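Local coordinates for protein amorpha-4,11-diene synthase (Artemisia annua, PDB 4GAX) that probably cyclises farnesyl diphosphate into a sesquiterpene with release of diphosphate, as a lyase of the largely helical plant terpene synthase family, at residues A[34-39]-A[548-553]; A[267-272]-A[312-317]; A[169-174]-A[510-515]. One frame throughout, in Å; residues are numbered along the deposited sequence.

All three contacts are mainly apolar, with no hydrogen bond between the paired segments, yet they join different elements. Contact 1 is partly buried: an N-terminal loop lies against helix 547-557, and a lysine methylene and a backbone carbonyl share in the packing. Contact 2 is buried and packs the end of helix 238-269 and the start of helix 271-274 on helix 299-322, hydrocarbon against hydrocarbon. Contact 3, also buried, sets a turn of the N-terminal family region on the end of helix 489-513, with charged residues around it. Contacts 1 and 2 lie on one side of the molecule, centres about 18 Å apart; the centre of contact 3 is about 35 and 38 Å from theirs, on the other.

Contact 1 of 3, residues A[34-39]-A[548-553]; sequences PSIWGD and EYKNLV
Trp37 carries this contact, reaching from the loop 34-39 to the helical turn that holds Lys550 and Val553. Its first torsion sets CG beside its own backbone N, opposite the carbonyl carbon (chi1 -54°), and the indole extends from there toward the helix. CB and CG make no contact with 548-553. At the five-membered ring, NE1 donates a hydrogen bond to Glu284, which satisfies the indole's one polar atom. The far rim of the six-membered ring makes the crossing: CZ2 lies 3.7 Å from CG1 of Val553, and CH2 comes to 3.6 Å from that same methyl, which approaches obliquely. CH2 also has the CG methylene of Lys550 at 3.9 Å, while the carbonyl O of Lys550 sits at the edge of the ring, near its plane. One face of the indole is covered from within the loop, where CD1 of Ile36 rides 3.5 Å above the ring plane, over its centre. That methyl spans both partners, since it also lies 4.0 Å from Lys550 CG. Within the loop, the backbone N of Trp37 donates to OG of Ser35 at 3.3 Å, an ST turn that helps fix the course of the loop. With an alanine in place of Trp37, the methyls of Ile36 and Val553 would probably lose the surface they share and Glu284 its indole N-H. Around the pair, helix 282-292 meets both sides, with Val283 against Trp37 and Phe287 against Val553, and Met545 in the preceding loop touches Trp37 and Lys550. The N-terminal segment is thus laid over helices 282-292 and 547-557, consistent with the way it runs back across the catalytic domain in plant terpene synthases.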
loop_
_atom_site.group_PDB
_atom_site.type_symbol
_atom_site.label_atom_id
_atom_site.label_comp_id
_atom_site.label_asym_id
_atom_site.label_seq_id
_atom_site.Cartn_x
_atom_site.Cartn_y
_atom_site.Cartn_z
ATOM N N PRO A 34 -6.955 9.884 -23.406
ATOM C CA PRO A 34 -5.748 10.638 -23.021
ATOM C C PRO A 34 -5.618 10.776 -21.492
ATOM O O PRO A 34 -6.601 10.532 -20.778
ATOM C CB PRO A 34 -5.955 12.011 -23.682
ATOM C CG PRO A 34 -7.430 12.094 -23.976
ATOM C CD PRO A 34 -7.891 10.687 -24.214
ATOM N N SER A 35 -4.428 11.112 -20.987
ATOM C CA SER A 35 -4.279 11.357 -19.548
ATOM C C SER A 35 -5.205 12.515 -19.182
ATOM O O SER A 35 -5.341 13.480 -19.955
ATOM C CB SER A 35 -2.840 11.722 -19.192
ATOM O OG SER A 35 -2.730 12.109 -17.828
ATOM N N ILE A 36 -5.864 12.420 -18.030
ATOM C CA ILE A 36 -6.810 13.465 -17.646
ATOM C C ILE A 36 -6.075 14.645 -17.012
ATOM O O ILE A 36 -6.654 15.710 -16.788
ATOM C CB ILE A 36 -7.900 12.931 -16.700
ATOM C CG1 ILE A 36 -7.313 12.572 -15.333
ATOM C CG2 ILE A 36 -8.599 11.728 -17.323
ATOM C CD1 ILE A 36 -7.894 13.403 -14.190
ATOM N N TRP A 37 -4.785 14.454 -16.756
ATOM C CA TRP A 37 -4.004 15.413 -15.987
ATOM C C TRP A 37 -3.327 16.490 -16.836
ATOM O O TRP A 37 -2.925 17.533 -16.317
ATOM C CB TRP A 37 -2.975 14.660 -15.153
ATOM C CG TRP A 37 -3.625 13.618 -14.307
ATOM C CD1 TRP A 37 -3.687 12.271 -14.552
ATOM C CD2 TRP A 37 -4.345 13.837 -13.085
ATOM N NE1 TRP A 37 -4.392 11.641 -13.551
ATOM C CE2 TRP A 37 -4.802 12.580 -12.638
ATOM C CE3 TRP A 37 -4.637 14.973 -12.324
ATOM C CZ2 TRP A 37 -5.543 12.431 -11.464
ATOM C CZ3 TRP A 37 -5.371 14.822 -11.161
ATOM C CH2 TRP A 37 -5.815 13.562 -10.742
ATOM N N GLY A 38 -3.200 16.249 -18.136
ATOM C CA GLY A 38 -2.552 17.219 -19.007
ATOM C C GLY A 38 -1.095 17.458 -18.642
ATOM O O GLY A 38 -0.367 16.511 -18.339
ATOM N N ASP A 39 -0.671 18.720 -18.651
ATOM C CA ASP A 39 0.729 19.069 -18.398
ATOM C C ASP A 39 0.978 19.697 -17.016
ATOM O O ASP A 39 2.054 20.267 -16.771
ATOM C CB ASP A 39 1.247 20.010 -19.495
ATOM C CG ASP A 39 1.329 19.336 -20.859
ATOM O OD1 ASP A 39 1.051 20.014 -21.875
ATOM O OD2 ASP A 39 1.679 18.134 -20.916
ATOM N N GLU A 548 -13.449 8.375 -7.001
ATOM C CA GLU A 548 -12.825 8.033 -5.735
ATOM C C GLU A 548 -11.305 8.071 -5.907
ATOM O O GLU A 548 -10.606 8.776 -5.178
ATOM C CB GLU A 548 -13.301 6.652 -5.269
ATOM C CG GLU A 548 -13.355 6.469 -3.762
ATOM C CD GLU A 548 -14.208 5.272 -3.337
ATOM O OE1 GLU A 548 -13.857 4.122 -3.685
ATOM O OE2 GLU A 548 -15.237 5.483 -2.653
ATOM N N TYR A 549 -10.808 7.338 -6.899
ATOM C CA TYR A 549 -9.378 7.291 -7.184
ATOM C C TYR A 549 -8.849 8.669 -7.589
ATOM O O TYR A 549 -7.750 9.063 -7.185
ATOM C CB TYR A 549 -9.103 6.264 -8.290
ATOM C CG TYR A 549 -7.639 6.024 -8.599
ATOM C CD1 TYR A 549 -6.975 4.909 -8.094
ATOM C CD2 TYR A 549 -6.925 6.903 -9.410
ATOM C CE1 TYR A 549 -5.629 4.683 -8.377
ATOM C CE2 TYR A 549 -5.589 6.689 -9.700
ATOM C CZ TYR A 549 -4.947 5.581 -9.188
ATOM O OH TYR A 549 -3.618 5.381 -9.489
ATOM N N LYS A 550 -9.625 9.398 -8.388
ATOM C CA LYS A 550 -9.173 10.698 -8.878
ATOM C C LYS A 550 -8.940 11.673 -7.730
ATOM O O LYS A 550 -7.947 12.403 -7.711
ATOM C CB LYS A 550 -10.166 11.305 -9.864
ATOM C CG LYS A 550 -9.574 12.466 -10.663
ATOM C CD LYS A 550 -10.593 13.558 -10.935
ATOM C CE LYS A 550 -11.761 13.052 -11.763
ATOM N NZ LYS A 550 -12.749 14.142 -12.031
ATOM N N ASN A 551 -9.853 11.696 -6.768
ATOM C CA ASN A 551 -9.716 12.654 -5.681
ATOM C C ASN A 551 -8.644 12.297 -4.668
ATOM O O ASN A 551 -8.100 13.185 -4.011
ATOM C CB ASN A 551 -11.058 12.953 -5.017
ATOM C CG ASN A 551 -11.879 13.947 -5.816
ATOM O OD1 ASN A 551 -11.804 15.163 -5.594
ATOM N ND2 ASN A 551 -12.652 13.438 -6.768
ATOM N N LEU A 552 -8.341 11.006 -4.543
ATOM C CA LEU A 552 -7.222 10.576 -3.721
ATOM C C LEU A 552 -5.939 11.166 -4.290
ATOM O O LEU A 552 -5.100 11.681 -3.540
ATOM C CB LEU A 552 -7.111 9.042 -3.677
ATOM C CG LEU A 552 -8.223 8.271 -2.956
ATOM C CD1 LEU A 552 -7.962 6.780 -3.045
ATOM C CD2 LEU A 552 -8.363 8.695 -1.494
ATOM N N VAL A 553 -5.791 11.094 -5.614
ATOM C CA VAL A 553 -4.613 11.644 -6.284
ATOM C C VAL A 553 -4.513 13.147 -6.022
ATOM O O VAL A 553 -3.451 13.656 -5.666
ATOM C CB VAL A 553 -4.653 11.369 -7.803
ATOM C CG1 VAL A 553 -3.452 12.009 -8.496
ATOM C CG2 VAL A 553 -4.692 9.872 -8.062
#

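Contact 2 of 3, residues A[267-272]-A[312-317]; sequences KAFDVK and VTLIDD
Phe269 and Leu314 approach each other from opposite directions. The touching atom of the ring is CE2, which lies 4.0 Å from CD1 of Leu314 and 4.1 Å from CD2 of the same residue, so the leucine fork straddles one ring carbon, with CD1 approaching obliquely. Val271 adds a looser touch: its CG2 is 4.4 Å from Leu314 CD2. Leu314 is therefore the shared partner, and the two side chains that meet its fork come from residues on either side of Asp270, where the helical path is interrupted.

That interruption positions them. Asp270, between helix 238-269 and helix 271-274, leaves helical angles with positive phi (58°), and the CB atoms of Phe269 and Val271 both point toward the 312-317 helix. The first torsion of Phe269 sets CG opposite the backbone N and beside the carbonyl carbon (chi1 177°). Hydrogen bonds hold the bend: Asn274 ND2 is bonded to the carbonyl O of Phe269, and Asn273 ND2 to OD2 of Asp270. Across from them, Leu314 belongs to regular helix, with backbone bonds of the i to i+4 kind running on both sides of it.

Around the pair, Leu356 of helix 351-370 touches both Phe269 and Leu314, and Trp266 packs on Leu314 and Val271, so the pair is buried in a wider apolar cluster. Asp316 turns to another side of helix 299-322, against Phe387 and Leu391. Asp316 and Asp317 open the aspartate-rich DDxxD sequence, which in related class I terpene synthases binds magnesium. With no polar bond across it, the contact depends on shape and exclusion of water, and it packs apolar surface against the helix that carries that motif.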
loop_
_atom_site.group_PDB
_atom_site.type_symbol
_atom_site.label_atom_id
_atom_site.label_comp_id
_atom_site.label_asym_id
_atom_site.label_seq_id
_atom_site.Cartn_x
_atom_site.Cartn_y
_atom_site.Cartn_z
ATOM N N LYS A 267 7.363 11.711 -20.991
ATOM C CA LYS A 267 7.102 12.522 -22.168
ATOM C C LYS A 267 8.179 12.314 -23.232
ATOM O O LYS A 267 7.903 12.392 -24.429
ATOM C CB LYS A 267 7.020 14.004 -21.798
ATOM C CG LYS A 267 6.881 14.927 -23.019
ATOM C CD LYS A 267 6.917 16.395 -22.613
ATOM C CE LYS A 267 6.935 17.309 -23.839
ATOM N NZ LYS A 267 5.766 17.053 -24.719
ATOM N N ALA A 268 9.408 12.039 -22.801
ATOM C CA ALA A 268 10.489 11.813 -23.758
ATOM C C ALA A 268 10.218 10.555 -24.560
ATOM O O ALA A 268 10.523 10.483 -25.753
ATOM C CB ALA A 268 11.814 11.688 -23.030
ATOM N N PHE A 269 9.644 9.559 -23.889
ATOM C CA PHE A 269 9.349 8.285 -24.523
ATOM C C PHE A 269 8.330 8.427 -25.660
ATOM O O PHE A 269 8.329 7.628 -26.618
ATOM C CB PHE A 269 8.892 7.255 -23.480
ATOM C CG PHE A 269 8.506 5.935 -24.078
ATOM C CD1 PHE A 269 9.429 5.200 -24.813
ATOM C CD2 PHE A 269 7.223 5.425 -23.916
ATOM C CE1 PHE A 269 9.075 3.977 -25.391
ATOM C CE2 PHE A 269 6.865 4.199 -24.486
ATOM C CZ PHE A 269 7.795 3.480 -25.226
ATOM N N ASP A 270 7.483 9.451 -25.558
ATOM C CA ASP A 270 6.544 9.793 -26.627
ATOM C C ASP A 270 5.655 8.592 -26.932
ATOM O O ASP A 270 5.692 8.036 -28.030
ATOM C CB ASP A 270 7.306 10.234 -27.877
ATOM C CG ASP A 270 6.413 10.937 -28.887
ATOM O OD1 ASP A 270 5.366 11.491 -28.477
ATOM O OD2 ASP A 270 6.760 10.934 -30.087
ATOM N N VAL A 271 4.857 8.205 -25.942
ATOM C CA VAL A 271 4.096 6.961 -25.975
ATOM C C VAL A 271 3.070 6.879 -27.104
ATOM O O VAL A 271 2.869 5.812 -27.693
ATOM C CB VAL A 271 3.422 6.678 -24.599
ATOM C CG1 VAL A 271 2.257 7.632 -24.350
ATOM C CG2 VAL A 271 2.968 5.225 -24.501
ATOM N N LYS A 272 2.441 8.001 -27.435
ATOM C CA LYS A 272 1.395 7.973 -28.452
ATOM C C LYS A 272 1.976 7.611 -29.811
ATOM O O LYS A 272 1.287 7.054 -30.653
ATOM C CB LYS A 272 0.624 9.291 -28.503
ATOM C CG LYS A 272 1.424 10.497 -28.973
ATOM C CD LYS A 272 1.293 11.656 -27.988
ATOM C CE LYS A 272 -0.158 11.889 -27.559
ATOM N NZ LYS A 272 -1.019 12.356 -28.684
ATOM N N VAL A 312 5.887 -2.339 -17.005
ATOM C CA VAL A 312 4.976 -3.465 -16.838
ATOM C C VAL A 312 3.674 -3.208 -17.587
ATOM O O VAL A 312 3.145 -4.083 -18.271
ATOM C CB VAL A 312 4.654 -3.671 -15.336
ATOM C CG1 VAL A 312 3.447 -4.577 -15.163
ATOM C CG2 VAL A 312 5.861 -4.222 -14.619
ATOM N N THR A 313 3.161 -1.997 -17.438
ATOM C CA THR A 313 1.948 -1.585 -18.120
ATOM C C THR A 313 2.112 -1.730 -19.634
ATOM O O THR A 313 1.231 -2.276 -20.307
ATOM C CB THR A 313 1.585 -0.133 -17.744
ATOM O OG1 THR A 313 1.417 -0.037 -16.319
ATOM C CG2 THR A 313 0.308 0.299 -18.430
ATOM N N LEU A 314 3.245 -1.266 -20.166
ATOM C CA LEU A 314 3.517 -1.387 -21.598
ATOM C C LEU A 314 3.571 -2.839 -22.006
ATOM O O LEU A 314 2.891 -3.250 -22.958
ATOM C CB LEU A 314 4.853 -0.734 -21.961
ATOM C CG LEU A 314 4.861 0.790 -22.009
ATOM C CD1 LEU A 314 6.267 1.332 -21.784
ATOM C CD2 LEU A 314 4.343 1.237 -23.346
ATOM N N ILE A 315 4.388 -3.613 -21.287
ATOM C CA ILE A 315 4.622 -5.015 -21.638
ATOM C C ILE A 315 3.327 -5.833 -21.554
ATOM O O ILE A 315 3.057 -6.658 -22.432
ATOM C CB ILE A 315 5.736 -5.651 -20.775
ATOM C CG1 ILE A 315 7.085 -5.004 -21.095
ATOM C CG2 ILE A 315 5.852 -7.135 -21.052
ATOM C CD1 ILE A 315 8.203 -5.462 -20.171
ATOM N N ASP A 316 2.524 -5.589 -20.518
ATOM C CA ASP A 316 1.222 -6.249 -20.401
ATOM C C ASP A 316 0.325 -5.934 -21.593
ATOM O O ASP A 316 -0.393 -6.799 -22.089
ATOM C CB ASP A 316 0.511 -5.842 -19.111
ATOM C CG ASP A 316 0.668 -6.869 -18.013
ATOM O OD1 ASP A 316 0.810 -8.070 -18.332
ATOM O OD2 ASP A 316 0.652 -6.477 -16.827
ATOM N N ASP A 317 0.379 -4.690 -22.051
ATOM C CA ASP A 317 -0.445 -4.254 -23.168
ATOM C C ASP A 317 0.011 -4.841 -24.504
ATOM O O ASP A 317 -0.726 -4.785 -25.488
ATOM C CB ASP A 317 -0.513 -2.725 -23.231
ATOM C CG ASP A 317 -1.353 -2.129 -22.108
ATOM O OD1 ASP A 317 -2.019 -2.904 -21.381
ATOM O OD2 ASP A 317 -1.358 -0.884 -21.962
#

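Contact 3 of 3, residues A[169-174]-A[510-515]; sequences MRVPGE and EYLITK
Val171 and Leu512 make the apolar touch, crossing obliquely with CG1 of Val171 3.7 Å from CD1 of Leu512. The valine torsion places CG1 beside its backbone N, opposite the carbonyl carbon (chi1 -50°), where it meets the leucine. The same CD1 methyl lies 4.3 Å from the carbonyl O of Met169, and Phe133 and Arg128 also pack on Leu512.

Hydrogen bonds shape each segment from within. Val171 to Glu174 form a type II beta turn with Pro172 and Gly173 at its corner, and Glu174 folds back over it: its OE1 takes the backbone N-H of Val171 at 2.9 Å in a nearly straight bond (168°), met from above the carboxylate plane. At the end of helix 489-513, Lys515 NZ reaches back to the carbonyl O of Leu512 at 3.2 Å, well above the carbonyl plane.

Charged groups frame the hydrocarbon. Glu174 OE2 forms a salt bridge with Arg128, whose guanidinium also bonds to the carbonyl O of Met169, so one arginine ties both ends of the loop. Arg170 is paired with Glu178, and the carbonyl O of Arg170 accepts from ND2 of Asn508 on helix 489-513.

A Pro-Gly turn of the N-terminal region thus rests on a helix of the C-terminal region, an interdomain junction of the all-helical plant terpene synthase fold.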
loop_
_atom_site.group_PDB
_atom_site.type_symbol
_atom_site.label_atom_id
_atom_site.label_comp_id
_atom_site.label_asym_id
_atom_site.label_seq_id
_atom_site.Cartn_x
_atom_site.Cartn_y
_atom_site.Cartn_z
ATOM N N MET A 169 -6.645 -5.759 12.711
ATOM C CA MET A 169 -5.357 -6.446 12.798
ATOM C C MET A 169 -5.524 -7.913 13.111
ATOM O O MET A 169 -4.537 -8.595 13.393
ATOM C CB MET A 169 -4.473 -5.849 13.911
ATOM C CG MET A 169 -4.466 -4.339 13.972
ATOM S SD MET A 169 -3.689 -3.596 12.535
ATOM C CE MET A 169 -1.994 -4.114 12.728
ATOM N N ARG A 170 -6.752 -8.410 13.095
ATOM C CA ARG A 170 -6.983 -9.780 13.537
ATOM C C ARG A 170 -6.498 -10.788 12.511
ATOM O O ARG A 170 -6.449 -10.495 11.302
ATOM C CB ARG A 170 -8.465 -10.017 13.831
ATOM C CG ARG A 170 -9.342 -10.129 12.607
ATOM C CD ARG A 170 -10.826 -9.971 13.018
ATOM N NE ARG A 170 -11.740 -10.043 11.881
ATOM C CZ ARG A 170 -11.952 -9.053 11.012
ATOM N NH1 ARG A 170 -11.295 -7.909 11.125
ATOM N NH2 ARG A 170 -12.813 -9.219 10.011
ATOM N N VAL A 171 -6.131 -11.972 13.002
ATOM C CA VAL A 171 -5.771 -13.102 12.140
ATOM C C VAL A 171 -6.914 -14.136 12.193
ATOM O O VAL A 171 -7.895 -13.928 12.928
ATOM C CB VAL A 171 -4.397 -13.684 12.564
ATOM C CG1 VAL A 171 -3.363 -12.541 12.690
ATOM C CG2 VAL A 171 -4.511 -14.449 13.892
ATOM N N PRO A 172 -6.834 -15.215 11.390
ATOM C CA PRO A 172 -7.965 -16.153 11.427
ATOM C C PRO A 172 -8.123 -16.829 12.785
ATOM O O PRO A 172 -7.130 -17.175 13.424
ATOM C CB PRO A 172 -7.592 -17.199 10.373
ATOM C CG PRO A 172 -6.737 -16.435 9.401
ATOM C CD PRO A 172 -5.920 -15.507 10.270
ATOM N N GLY A 173 -9.367 -16.993 13.221
ATOM C CA GLY A 173 -9.662 -17.745 14.426
ATOM C C GLY A 173 -9.746 -16.905 15.687
ATOM O O GLY A 173 -9.991 -17.448 16.763
ATOM N N GLU A 174 -9.558 -15.590 15.578
ATOM C CA GLU A 174 -9.638 -14.743 16.770
ATOM C C GLU A 174 -11.069 -14.273 17.018
ATOM O O GLU A 174 -11.460 -13.172 16.619
ATOM C CB GLU A 174 -8.629 -13.585 16.684
ATOM C CG GLU A 174 -7.193 -14.129 16.716
ATOM C CD GLU A 174 -6.124 -13.068 16.599
ATOM O OE1 GLU A 174 -6.337 -12.057 15.887
ATOM O OE2 GLU A 174 -5.049 -13.256 17.216
ATOM N N GLU A 510 0.507 -13.511 8.000
ATOM C CA GLU A 510 1.831 -13.587 7.371
ATOM C C GLU A 510 2.661 -12.350 7.732
ATOM O O GLU A 510 3.868 -12.438 7.928
ATOM C CB GLU A 510 1.714 -13.731 5.844
ATOM C CG GLU A 510 0.974 -14.985 5.401
ATOM C CD GLU A 510 1.620 -16.265 5.910
ATOM O OE1 GLU A 510 2.878 -16.362 5.905
ATOM O OE2 GLU A 510 0.864 -17.179 6.312
ATOM N N TYR A 511 2.019 -11.193 7.822
ATOM C CA TYR A 511 2.728 -9.967 8.193
ATOM C C TYR A 511 3.327 -10.052 9.595
ATOM O O TYR A 511 4.443 -9.580 9.832
ATOM C CB TYR A 511 1.765 -8.780 8.111
ATOM C CG TYR A 511 2.314 -7.462 8.600
ATOM C CD1 TYR A 511 3.108 -6.659 7.781
ATOM C CD2 TYR A 511 2.009 -6.999 9.874
ATOM C CE1 TYR A 511 3.601 -5.418 8.239
ATOM C CE2 TYR A 511 2.502 -5.779 10.341
ATOM C CZ TYR A 511 3.289 -4.989 9.523
ATOM O OH TYR A 511 3.740 -3.762 9.994
ATOM N N LEU A 512 2.583 -10.659 10.519
ATOM C CA LEU A 512 3.007 -10.742 11.915
ATOM C C LEU A 512 4.038 -11.830 12.133
ATOM O O LEU A 512 4.768 -11.822 13.126
ATOM C CB LEU A 512 1.791 -10.996 12.816
ATOM C CG LEU A 512 0.784 -9.825 12.828
ATOM C CD1 LEU A 512 -0.562 -10.269 13.399
ATOM C CD2 LEU A 512 1.332 -8.664 13.646
ATOM N N ILE A 513 4.100 -12.761 11.188
ATOM C CA ILE A 513 4.955 -13.943 11.308
ATOM C C ILE A 513 6.241 -13.826 10.478
ATOM O O ILE A 513 7.192 -14.589 10.653
ATOM C CB ILE A 513 4.128 -15.188 10.874
ATOM C CG1 ILE A 513 4.147 -16.240 11.962
ATOM C CG2 ILE A 513 4.521 -15.708 9.491
ATOM C CD1 ILE A 513 3.469 -15.760 13.187
ATOM N N THR A 514 6.286 -12.860 9.570
ATOM C CA THR A 514 7.451 -12.756 8.690
ATOM C C THR A 514 8.567 -11.872 9.265
ATOM O O THR A 514 8.392 -10.656 9.421
ATOM C CB THR A 514 7.045 -12.279 7.281
ATOM O OG1 THR A 514 5.994 -13.121 6.787
ATOM C CG2 THR A 514 8.240 -12.372 6.338
ATOM N N LYS A 515 9.711 -12.493 9.570
ATOM C CA LYS A 515 10.829 -11.796 10.198
ATOM C C LYS A 515 12.114 -11.790 9.361
ATOM O O LYS A 515 13.073 -11.098 9.713
ATOM C CB LYS A 515 11.163 -12.437 11.563
ATOM C CG LYS A 515 9.995 -12.583 12.511
ATOM C CD LYS A 515 9.371 -11.227 12.836
ATOM C CE LYS A 515 8.082 -11.443 13.632
ATOM N NZ LYS A 515 7.360 -10.166 13.852
#